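Local atomic coordinates of PmoD (PDB entry 6CPD), a protein that binds copper(I) through its soluble periplasmic domain, a cupredoxin, and probably takes part in copper handling in methane- and ammonia-oxidizing bacteria. Residues Ile17-Asp23 with Gly37-Phe43; Glu56-Arg61 with Ala77-Leu83. One frame throughout, in Å; residues are numbered along the deposited sequence.

Contact 1. Residues Ile17-Asp23 with Gly37-Phe43; sequences ITVFQPD and GRTIMAF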
ATOM      1  N   ILE B  17       6.448   0.985  -0.620  1.00 20.29           N
ATOM      2  CA  ILE B  17       6.924   1.723   0.557  1.00 23.54           C
ATOM      3  C   ILE B  17       6.694   0.913   1.832  1.00 28.35           C
ATOM      4  O   ILE B  17       5.618   0.328   2.013  1.00 23.78           O
ATOM      5  CB  ILE B  17       6.183   3.075   0.679  1.00 28.31           C
ATOM      6  CG1 ILE B  17       6.495   3.954  -0.539  1.00 24.53           C
ATOM      7  CG2 ILE B  17       6.563   3.789   1.986  1.00 27.88           C
ATOM      8  CD1 ILE B  17       5.621   5.212  -0.616  1.00 28.00           C
ATOM      9  N   THR B  18       7.697   0.890   2.709  1.00 27.09           N
ATOM     10  CA  THR B  18       7.570   0.301   4.033  1.00 25.34           C
ATOM     11  C   THR B  18       8.018   1.345   5.069  1.00 28.23           C
ATOM     12  O   THR B  18       8.987   2.072   4.848  1.00 28.54           O
ATOM     13  CB  THR B  18       8.433  -0.980   4.200  1.00 44.15           C
ATOM     14  OG1 THR B  18       8.163  -1.911   3.140  1.00 39.69           O
ATOM     15  CG2 THR B  18       8.142  -1.645   5.535  1.00 49.10           C
ATOM     16  N   VAL B  19       7.298   1.434   6.175  1.00 25.77           N
ATOM     17  CA  VAL B  19       7.647   2.376   7.226  1.00 26.57           C
ATOM     18  C   VAL B  19       7.855   1.640   8.527  1.00 29.96           C
ATOM     19  O   VAL B  19       7.011   0.826   8.907  1.00 31.60           O
ATOM     20  CB  VAL B  19       6.535   3.430   7.427  1.00 28.50           C
ATOM     21  CG1 VAL B  19       6.966   4.454   8.453  1.00 29.70           C
ATOM     22  CG2 VAL B  19       6.186   4.110   6.094  1.00 29.76           C
ATOM     23  N   PHE B  20       8.974   1.873   9.211  1.00 31.61           N
ATOM     24  CA  PHE B  20       9.052   1.355  10.571  1.00 35.42           C
ATOM     25  C   PHE B  20       9.598   2.400  11.541  1.00 42.64           C
ATOM     26  O   PHE B  20      10.180   3.405  11.135  1.00 34.37           O
ATOM     27  CB  PHE B  20       9.818   0.026  10.659  1.00 43.31           C
ATOM     28  CG  PHE B  20      11.256   0.083  10.282  1.00 45.27           C
ATOM     29  CD1 PHE B  20      11.636   0.058   8.948  1.00 46.86           C
ATOM     30  CD2 PHE B  20      12.246   0.026  11.270  1.00 50.02           C
ATOM     31  CE1 PHE B  20      12.985   0.054   8.598  1.00 51.99           C
ATOM     32  CE2 PHE B  20      13.599   0.022  10.933  1.00 49.16           C
ATOM     33  CZ  PHE B  20      13.969   0.033   9.592  1.00 52.34           C
ATOM     34  N   GLN B  21       9.333   2.152  12.820  1.00 26.82           N
ATOM     35  CA  GLN B  21       9.700   3.040  13.920  1.00 28.59           C
ATOM     36  C   GLN B  21      10.375   2.219  15.006  1.00 31.35           C
ATOM     37  O   GLN B  21       9.735   1.760  15.964  1.00 32.16           O
ATOM     38  CB  GLN B  21       8.464   3.738  14.458  1.00 28.85           C
ATOM     39  CG  GLN B  21       7.690   4.530  13.386  1.00 29.88           C
ATOM     40  CD  GLN B  21       6.681   5.488  14.000  1.00 33.58           C
ATOM     41  OE1 GLN B  21       5.651   5.064  14.525  1.00 31.81           O
ATOM     42  NE2 GLN B  21       6.991   6.782  13.970  1.00 32.91           N
ATOM     43  N   PRO B  22      11.681   2.003  14.835  1.00 34.22           N
ATOM     44  CA  PRO B  22      12.490   1.071  15.628  1.00 33.30           C
ATOM     45  C   PRO B  22      12.540   1.407  17.126  1.00 44.10           C
ATOM     46  O   PRO B  22      12.825   0.511  17.936  1.00 39.68           O
ATOM     47  CB  PRO B  22      13.879   1.180  14.983  1.00 41.82           C
ATOM     48  CG  PRO B  22      13.894   2.525  14.303  1.00 38.97           C
ATOM     49  CD  PRO B  22      12.478   2.735  13.835  1.00 34.43           C
ATOM     50  N   ASP B  23      12.343   2.673  17.489  1.00 38.53           N
ATOM     51  CA  ASP B  23      12.348   3.051  18.912  1.00 47.41           C
ATOM     52  C   ASP B  23      11.054   2.658  19.634  1.00 47.87           C
ATOM     53  O   ASP B  23      11.026   2.574  20.861  1.00 51.73           O
ATOM     54  CB  ASP B  23      12.616   4.551  19.063  1.00 45.19           C
ATOM     55  CG  ASP B  23      14.080   4.899  18.848  1.00 51.28           C
ATOM     56  OD1 ASP B  23      14.915   3.976  18.935  1.00 51.54           O
ATOM     57  OD2 ASP B  23      14.399   6.083  18.586  1.00 57.07           O
ATOM     58  N   GLY B  37       8.738  10.456  16.431  1.00 40.71           N
ATOM     59  CA  GLY B  37      10.073   9.959  16.692  1.00 47.08           C
ATOM     60  C   GLY B  37      10.741   9.405  15.450  1.00 48.94           C
ATOM     61  O   GLY B  37      10.305   9.667  14.314  1.00 32.74           O
ATOM     62  N   ARG B  38      11.769   8.590  15.689  1.00 35.76           N
ATOM     63  CA  ARG B  38      12.617   8.044  14.634  1.00 35.08           C
ATOM     64  C   ARG B  38      11.817   7.199  13.664  1.00 36.41           C
ATOM     65  O   ARG B  38      11.208   6.199  14.034  1.00 34.10           O
ATOM     66  CB  ARG B  38      13.749   7.198  15.223  1.00 37.49           C
ATOM     67  CG  ARG B  38      14.658   6.525  14.195  1.00 37.34           C
ATOM     68  CD  ARG B  38      16.034   6.240  14.790  1.00 43.95           C
ATOM     69  NE  ARG B  38      15.961   5.307  15.916  1.00 51.90           N
ATOM     70  CZ  ARG B  38      16.450   4.063  15.899  1.00 51.74           C
ATOM     71  NH1 ARG B  38      17.070   3.602  14.824  1.00 49.14           N
ATOM     72  NH2 ARG B  38      16.328   3.279  16.966  1.00 51.09           N
ATOM     73  N   THR B  39      11.839   7.598  12.405  1.00 31.32           N
ATOM     74  CA  THR B  39      11.030   6.907  11.417  1.00 31.96           C
ATOM     75  C   THR B  39      11.870   6.623  10.193  1.00 33.39           C
ATOM     76  O   THR B  39      12.540   7.515   9.676  1.00 31.84           O
ATOM     77  CB  THR B  39       9.798   7.749  11.059  1.00 32.10           C
ATOM     78  OG1 THR B  39       9.103   8.074  12.265  1.00 32.79           O
ATOM     79  CG2 THR B  39       8.870   6.989  10.128  1.00 29.39           C
ATOM     80  N   ILE B  40      11.832   5.374   9.727  1.00 28.33           N
ATOM     81  CA  ILE B  40      12.564   5.011   8.541  1.00 26.19           C
ATOM     82  C   ILE B  40      11.574   4.633   7.461  1.00 30.58           C
ATOM     83  O   ILE B  40      10.715   3.784   7.681  1.00 29.12           O
ATOM     84  CB  ILE B  40      13.528   3.845   8.810  1.00 30.38           C
ATOM     85  CG1 ILE B  40      14.576   4.275   9.838  1.00 33.96           C
ATOM     86  CG2 ILE B  40      14.165   3.354   7.497  1.00 31.45           C
ATOM     87  CD1 ILE B  40      15.411   3.124  10.369  1.00 44.33           C
ATOM     88  N   MET B  41      11.704   5.267   6.301  1.00 29.21           N
ATOM     89  CA  MET B  41      10.884   4.913   5.143  1.00 27.27           C
ATOM     90  C   MET B  41      11.727   4.287   4.048  1.00 30.70           C
ATOM     91  O   MET B  41      12.664   4.917   3.548  1.00 32.01           O
ATOM     92  CB  MET B  41      10.163   6.147   4.610  1.00 27.28           C
ATOM     93  CG  MET B  41       9.363   6.875   5.693  1.00 34.38           C
ATOM     94  SD  MET B  41       8.361   8.208   5.010  1.00 64.61           S
ATOM     95  CE  MET B  41       7.933   7.466   3.441  1.00 37.28           C
ATOM     96  N   ALA B  42      11.382   3.054   3.677  1.00 28.30           N
ATOM     97  CA  ALA B  42      12.110   2.321   2.650  1.00 30.19           C
ATOM     98  C   ALA B  42      11.307   2.242   1.351  1.00 32.59           C
ATOM     99  O   ALA B  42      10.123   1.888   1.369  1.00 33.07           O
ATOM    100  CB  ALA B  42      12.454   0.922   3.147  1.00 31.79           C
ATOM    101  N   PHE B  43      11.971   2.558   0.240  1.00 29.56           N
ATOM    102  CA  PHE B  43      11.358   2.624  -1.089  1.00 31.65           C
ATOM    103  C   PHE B  43      11.931   1.514  -1.966  1.00 27.92           C
ATOM    104  O   PHE B  43      13.142   1.290  -1.982  1.00 32.77           O
ATOM    105  CB  PHE B  43      11.603   3.993  -1.733  1.00 32.15           C
ATOM    106  CG  PHE B  43      10.964   5.133  -0.992  1.00 29.96           C
ATOM    107  CD1 PHE B  43      11.569   5.666   0.133  1.00 34.33           C
ATOM    108  CD2 PHE B  43       9.759   5.663  -1.413  1.00 24.99           C
ATOM    109  CE1 PHE B  43      10.974   6.704   0.826  1.00 37.01           C
ATOM    110  CE2 PHE B  43       9.162   6.698  -0.729  1.00 32.25           C
ATOM    111  CZ  PHE B  43       9.775   7.225   0.392  1.00 33.18           C
TER
HETATM  112  O   HOH W   1       9.530  -0.927   0.464  1.00 28.93           O
HETATM  113  O   HOH W   2      12.524   7.974  18.517  1.00 40.98           O

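Contact 2. Residues Glu56-Arg61 with Ala77-Leu83; sequences ELRIIR and ALTELHL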
ATOM      1  N   GLU B  56      13.242  12.528  -7.160  1.00 37.57           N
ATOM      2  CA  GLU B  56      13.341  13.480  -6.066  1.00 34.08           C
ATOM      3  C   GLU B  56      12.257  13.180  -5.034  1.00 34.04           C
ATOM      4  O   GLU B  56      11.142  12.790  -5.393  1.00 33.11           O
ATOM      5  CB  GLU B  56      13.198  14.906  -6.594  1.00 37.87           C
ATOM      6  CG  GLU B  56      13.009  15.959  -5.516  1.00 36.06           C
ATOM      7  CD  GLU B  56      12.627  17.324  -6.074  1.00 49.56           C
ATOM      8  OE1 GLU B  56      12.215  17.404  -7.251  1.00 50.15           O
ATOM      9  OE2 GLU B  56      12.726  18.322  -5.324  1.00 55.45           O
ATOM     10  N   LEU B  57      12.577  13.345  -3.756  1.00 31.17           N
ATOM     11  CA  LEU B  57      11.564  13.164  -2.716  1.00 30.63           C
ATOM     12  C   LEU B  57      11.502  14.401  -1.832  1.00 31.57           C
ATOM     13  O   LEU B  57      12.525  14.867  -1.341  1.00 32.11           O
ATOM     14  CB  LEU B  57      11.856  11.922  -1.857  1.00 31.90           C
ATOM     15  CG  LEU B  57      10.983  11.767  -0.596  1.00 35.36           C
ATOM     16  CD1 LEU B  57       9.519  11.409  -0.910  1.00 32.11           C
ATOM     17  CD2 LEU B  57      11.592  10.760   0.386  1.00 34.81           C
ATOM     18  N   ARG B  58      10.302  14.925  -1.645  1.00 27.58           N
ATOM     19  CA  ARG B  58      10.073  15.982  -0.676  1.00 29.68           C
ATOM     20  C   ARG B  58       8.892  15.626   0.192  1.00 33.00           C
ATOM     21  O   ARG B  58       7.797  15.381  -0.310  1.00 36.34           O
ATOM     22  CB  ARG B  58       9.863  17.324  -1.372  1.00 29.12           C
ATOM     23  CG  ARG B  58       9.569  18.455  -0.386  1.00 31.75           C
ATOM     24  CD  ARG B  58       9.235  19.741  -1.088  1.00 41.18           C
ATOM     25  NE  ARG B  58      10.459  20.448  -1.450  1.00 54.63           N
ATOM     26  CZ  ARG B  58      10.630  21.138  -2.565  1.00 59.85           C
ATOM     27  NH1 ARG B  58       9.658  21.198  -3.456  1.00 67.13           N
ATOM     28  NH2 ARG B  58      11.778  21.751  -2.794  1.00 57.49           N
ATOM     29  N   ILE B  59       9.105  15.588   1.499  1.00 32.71           N
ATOM     30  CA  ILE B  59       7.983  15.349   2.400  1.00 30.49           C
ATOM     31  C   ILE B  59       7.565  16.688   2.992  1.00 31.30           C
ATOM     32  O   ILE B  59       8.387  17.409   3.552  1.00 32.01           O
ATOM     33  CB  ILE B  59       8.351  14.347   3.508  1.00 32.88           C
ATOM     34  CG1 ILE B  59       8.698  12.991   2.891  1.00 34.73           C
ATOM     35  CG2 ILE B  59       7.189  14.198   4.520  1.00 32.51           C
ATOM     36  CD1 ILE B  59       9.136  11.954   3.922  1.00 37.80           C
ATOM     37  N   ILE B  60       6.296  17.037   2.825  1.00 28.00           N
ATOM     38  CA  ILE B  60       5.787  18.305   3.349  1.00 29.71           C
ATOM     39  C   ILE B  60       4.674  18.093   4.359  1.00 28.14           C
ATOM     40  O   ILE B  60       3.972  17.071   4.347  1.00 27.91           O
ATOM     41  CB  ILE B  60       5.221  19.216   2.233  1.00 29.57           C
ATOM     42  CG1 ILE B  60       4.046  18.519   1.531  1.00 27.65           C
ATOM     43  CG2 ILE B  60       6.309  19.582   1.216  1.00 31.87           C
ATOM     44  CD1 ILE B  60       3.282  19.423   0.584  1.00 30.82           C
ATOM     45  N   ARG B  61       4.520  19.074   5.238  1.00 32.07           N
ATOM     46  CA  ARG B  61       3.314  19.189   6.032  1.00 31.16           C
ATOM     47  C   ARG B  61       2.181  19.462   5.054  1.00 31.50           C
ATOM     48  O   ARG B  61       2.327  20.263   4.126  1.00 35.24           O
ATOM     49  CB  ARG B  61       3.462  20.313   7.078  1.00 27.50           C
ATOM     50  CG  ARG B  61       4.620  20.020   8.041  1.00 31.10           C
ATOM     51  CD  ARG B  61       4.954  21.168   8.968  1.00 38.38           C
ATOM     52  NE  ARG B  61       5.713  22.236   8.318  1.00 40.30           N
ATOM     53  CZ  ARG B  61       7.033  22.243   8.149  1.00 46.15           C
ATOM     54  NH1 ARG B  61       7.778  21.224   8.565  1.00 45.30           N
ATOM     55  NH2 ARG B  61       7.616  23.280   7.557  1.00 45.94           N
ATOM     56  N   ALA B  77       8.705  26.257   2.672  1.00 51.27           N
ATOM     57  CA  ALA B  77       8.056  26.636   3.927  1.00 49.58           C
ATOM     58  C   ALA B  77       7.358  25.449   4.596  1.00 41.49           C
ATOM     59  O   ALA B  77       7.212  25.402   5.819  1.00 39.85           O
ATOM     60  CB  ALA B  77       7.054  27.762   3.685  1.00 53.92           C
ATOM     61  N   LEU B  78       6.904  24.508   3.781  1.00 39.78           N
ATOM     62  CA  LEU B  78       6.171  23.338   4.265  1.00 41.69           C
ATOM     63  C   LEU B  78       7.047  22.097   4.487  1.00 40.94           C
ATOM     64  O   LEU B  78       6.559  21.065   4.954  1.00 33.07           O
ATOM     65  CB  LEU B  78       5.059  22.995   3.264  1.00 36.68           C
ATOM     66  CG  LEU B  78       3.979  24.059   3.036  1.00 38.66           C
ATOM     67  CD1 LEU B  78       3.081  23.696   1.856  1.00 37.16           C
ATOM     68  CD2 LEU B  78       3.154  24.176   4.307  1.00 36.92           C
ATOM     69  N   THR B  79       8.338  22.191   4.178  1.00 39.73           N
ATOM     70  CA  THR B  79       9.143  20.966   4.032  1.00 39.50           C
ATOM     71  C   THR B  79       9.660  20.359   5.334  1.00 40.38           C
ATOM     72  O   THR B  79      10.277  21.046   6.148  1.00 43.24           O
ATOM     73  CB  THR B  79      10.333  21.226   3.100  1.00 43.19           C
ATOM     74  OG1 THR B  79       9.836  21.391   1.768  1.00 41.74           O
ATOM     75  CG2 THR B  79      11.332  20.053   3.128  1.00 36.43           C
ATOM     76  N   GLU B  80       9.402  19.061   5.510  1.00 38.36           N
ATOM     77  CA  GLU B  80       9.950  18.275   6.623  1.00 38.90           C
ATOM     78  C   GLU B  80      11.280  17.669   6.248  1.00 37.64           C
ATOM     79  O   GLU B  80      12.204  17.612   7.052  1.00 35.92           O
ATOM     80  CB  GLU B  80       9.012  17.139   7.033  1.00 36.11           C
ATOM     81  CG  GLU B  80       7.841  17.558   7.855  1.00 48.60           C
ATOM     82  CD  GLU B  80       8.212  17.889   9.295  1.00 55.34           C
ATOM     83  OE1 GLU B  80       9.263  17.412   9.780  1.00 55.50           O
ATOM     84  OE2 GLU B  80       7.429  18.619   9.940  1.00 58.63           O
ATOM     85  N   LEU B  81      11.347  17.160   5.023  1.00 36.53           N
ATOM     86  CA  LEU B  81      12.572  16.554   4.534  1.00 40.49           C
ATOM     87  C   LEU B  81      12.639  16.686   3.025  1.00 35.52           C
ATOM     88  O   LEU B  81      11.615  16.627   2.355  1.00 32.46           O
ATOM     89  CB  LEU B  81      12.612  15.080   4.963  1.00 44.65           C
ATOM     90  CG  LEU B  81      13.517  14.044   4.299  1.00 54.46           C
ATOM     91  CD1 LEU B  81      13.861  12.977   5.313  1.00 58.80           C
ATOM     92  CD2 LEU B  81      12.825  13.402   3.098  1.00 52.56           C
ATOM     93  N   HIS B  82      13.843  16.831   2.491  1.00 37.07           N
ATOM     94  CA  HIS B  82      14.018  16.969   1.049  1.00 36.72           C
ATOM     95  C   HIS B  82      15.257  16.237   0.564  1.00 39.11           C
ATOM     96  O   HIS B  82      16.358  16.520   1.015  1.00 40.79           O
ATOM     97  CB  HIS B  82      14.103  18.442   0.647  1.00 42.70           C
ATOM     98  CG  HIS B  82      14.145  18.653  -0.833  1.00 50.56           C
ATOM     99  ND1 HIS B  82      14.850  19.679  -1.422  1.00 61.13           N
ATOM    100  CD2 HIS B  82      13.567  17.964  -1.848  1.00 48.70           C
ATOM    101  CE1 HIS B  82      14.714  19.610  -2.735  1.00 62.11           C
ATOM    102  NE2 HIS B  82      13.936  18.579  -3.017  1.00 52.60           N
ATOM    103  N   LEU B  83      15.067  15.277  -0.338  1.00 38.43           N
ATOM    104  CA  LEU B  83      16.185  14.633  -1.015  1.00 42.74           C
ATOM    105  C   LEU B  83      16.239  15.060  -2.473  1.00 42.20           C
ATOM    106  O   LEU B  83      15.324  14.754  -3.236  1.00 41.02           O
ATOM    107  CB  LEU B  83      16.082  13.110  -0.957  1.00 43.09           C
ATOM    108  CG  LEU B  83      15.946  12.323   0.334  1.00 50.74           C
ATOM    109  CD1 LEU B  83      16.056  10.853  -0.056  1.00 52.24           C
ATOM    110  CD2 LEU B  83      17.015  12.706   1.347  1.00 60.47           C
TER
HETATM  111  O   HOH W   3       4.827  24.721   7.783  1.00 38.93           O
HETATM  112  O   HOH W   4      10.636  21.762   9.171  1.00 52.74           O
HETATM  113  O   HOH W   5      10.491  23.690   7.569  1.00 53.06           O

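Contact 1. Residues Ile17-Asp23 with Gly37-Phe43
R38 reaches across to P22 and D23, just where strand 17-20 has given way to a turn, and shows how one long side chain can extend a strand pairing beyond its last backbone bond. Its CB lies 3.6 Å from D23 OD2, CG passes beside P22 CG, and CD runs by D23 OD2. With CG anti to the backbone N (chi1 177°), the chain sets out toward the turn, then bends at chi3 to bring one face of the guanidinium against the proline. P22 CG sits above the centre of that flat group, 3.4 Å from R38 CZ, and NH1 lies against the same carbon. NE donates to D23 OD2 at 3.2 Å and NH2 to D23 OD1 in a salt bridge whose modelled length is doubtfully short. Both acceptors lie in the guanidinium plane, yet the carboxylate is met from above its own plane, the two groups being turned 60° apart. A water joins D23 OD2 to the backbone N of R38. A leucine in its place would probably leave the D23 carboxylate without its cationic mate and free to turn, and would take from P22 the flat group it packs on.

Further along, Q21 NE2 donates to T39 OG1 (3.0 Å) and also to A35 O, while OG1 in turn donates to G37 O. F20 CG stands between the backbone N and the carbonyl carbon (chi1 64°), which lays the ring alongside I40; I40 CB makes a CH-pi contact over its face, 4.1 Å from the centroid. On the other face of the sheet I17 CG1 packs on F43 CD2 at 3.8 Å. Paired backbone bonds link T18 with A42 and F20 with I40, the antiparallel strand pairing of a cupredoxin beta-sandwich.

Contact 2. Residues Glu56-Arg61 with Ala77-Leu83
R61 and A77-E80 illustrate how one arginine can satisfy the backbone carbonyls of a chain running into a strand pairing. All five N-H groups of its guanidinium have acceptors. NH1 donates to E80 OE2 in a salt bridge of 3.0 Å, from above the carboxylate plane, and NH2 to A77 O at 2.8 Å, though less straight (136°). Three waters take the remaining N-H groups; one donates to A77 O and two to T79 O. L78 O, already the acceptor for R61 N, lies over the centre of the guanidinium. E80 OE1 is held by H97.

The backbone then breaks step: E80 N (2.8 Å) and, weakly, L81 N (3.3 Å) both donate to I59 O, a classic beta bulge. Regular pairing follows, with I59 N bonded to L81 O and L57 and L83 joined in both directions.

Beyond the bulge H82, with CG anti to its backbone N (chi1 -174°), extends toward E56, and NE2 donates to the anti lone pair of OE2 at 2.6 Å. R58 NH2 stands over the rim of the imidazole, 3.6 Å from H82 CE1, while its salt bridge runs to E72; T79 OG1, beside R58 CD, is bonded to L75 O. E56 would tend to hold a proton on H82 NE2, whereas R58 probably disfavours further positive charge on the ring. The chemistry thus implies a pairing held by R61 with E80 at the bulge and by H82 with E56 beyond it, while L57, I59, L81 and L83 line the face opposite R58 and H82.

The contacts come in succession along the sequence, strand 37-45 of the first leading on to strand 55-61 of the second. The pairing of 17-23 with 37-43 lies in the antiparallel sheet that includes strand 92-99; that of 56-61 with 77-83 edges the mixed sheet. Their centres are about 16 Å apart, yet inward-facing side chains meet: F43 CZ lies 4.0 Å from L57 CD2, and M41 SD touches I59 CD1. F123, from strand 118-127, packs on I17, M41 and L57, joining both contacts in one sandwich core. Copper(I), about 10 Å from the I17 side chain, is bound by M7 and M9 of strand 7-10, so its site belongs to the sheet of contact 1.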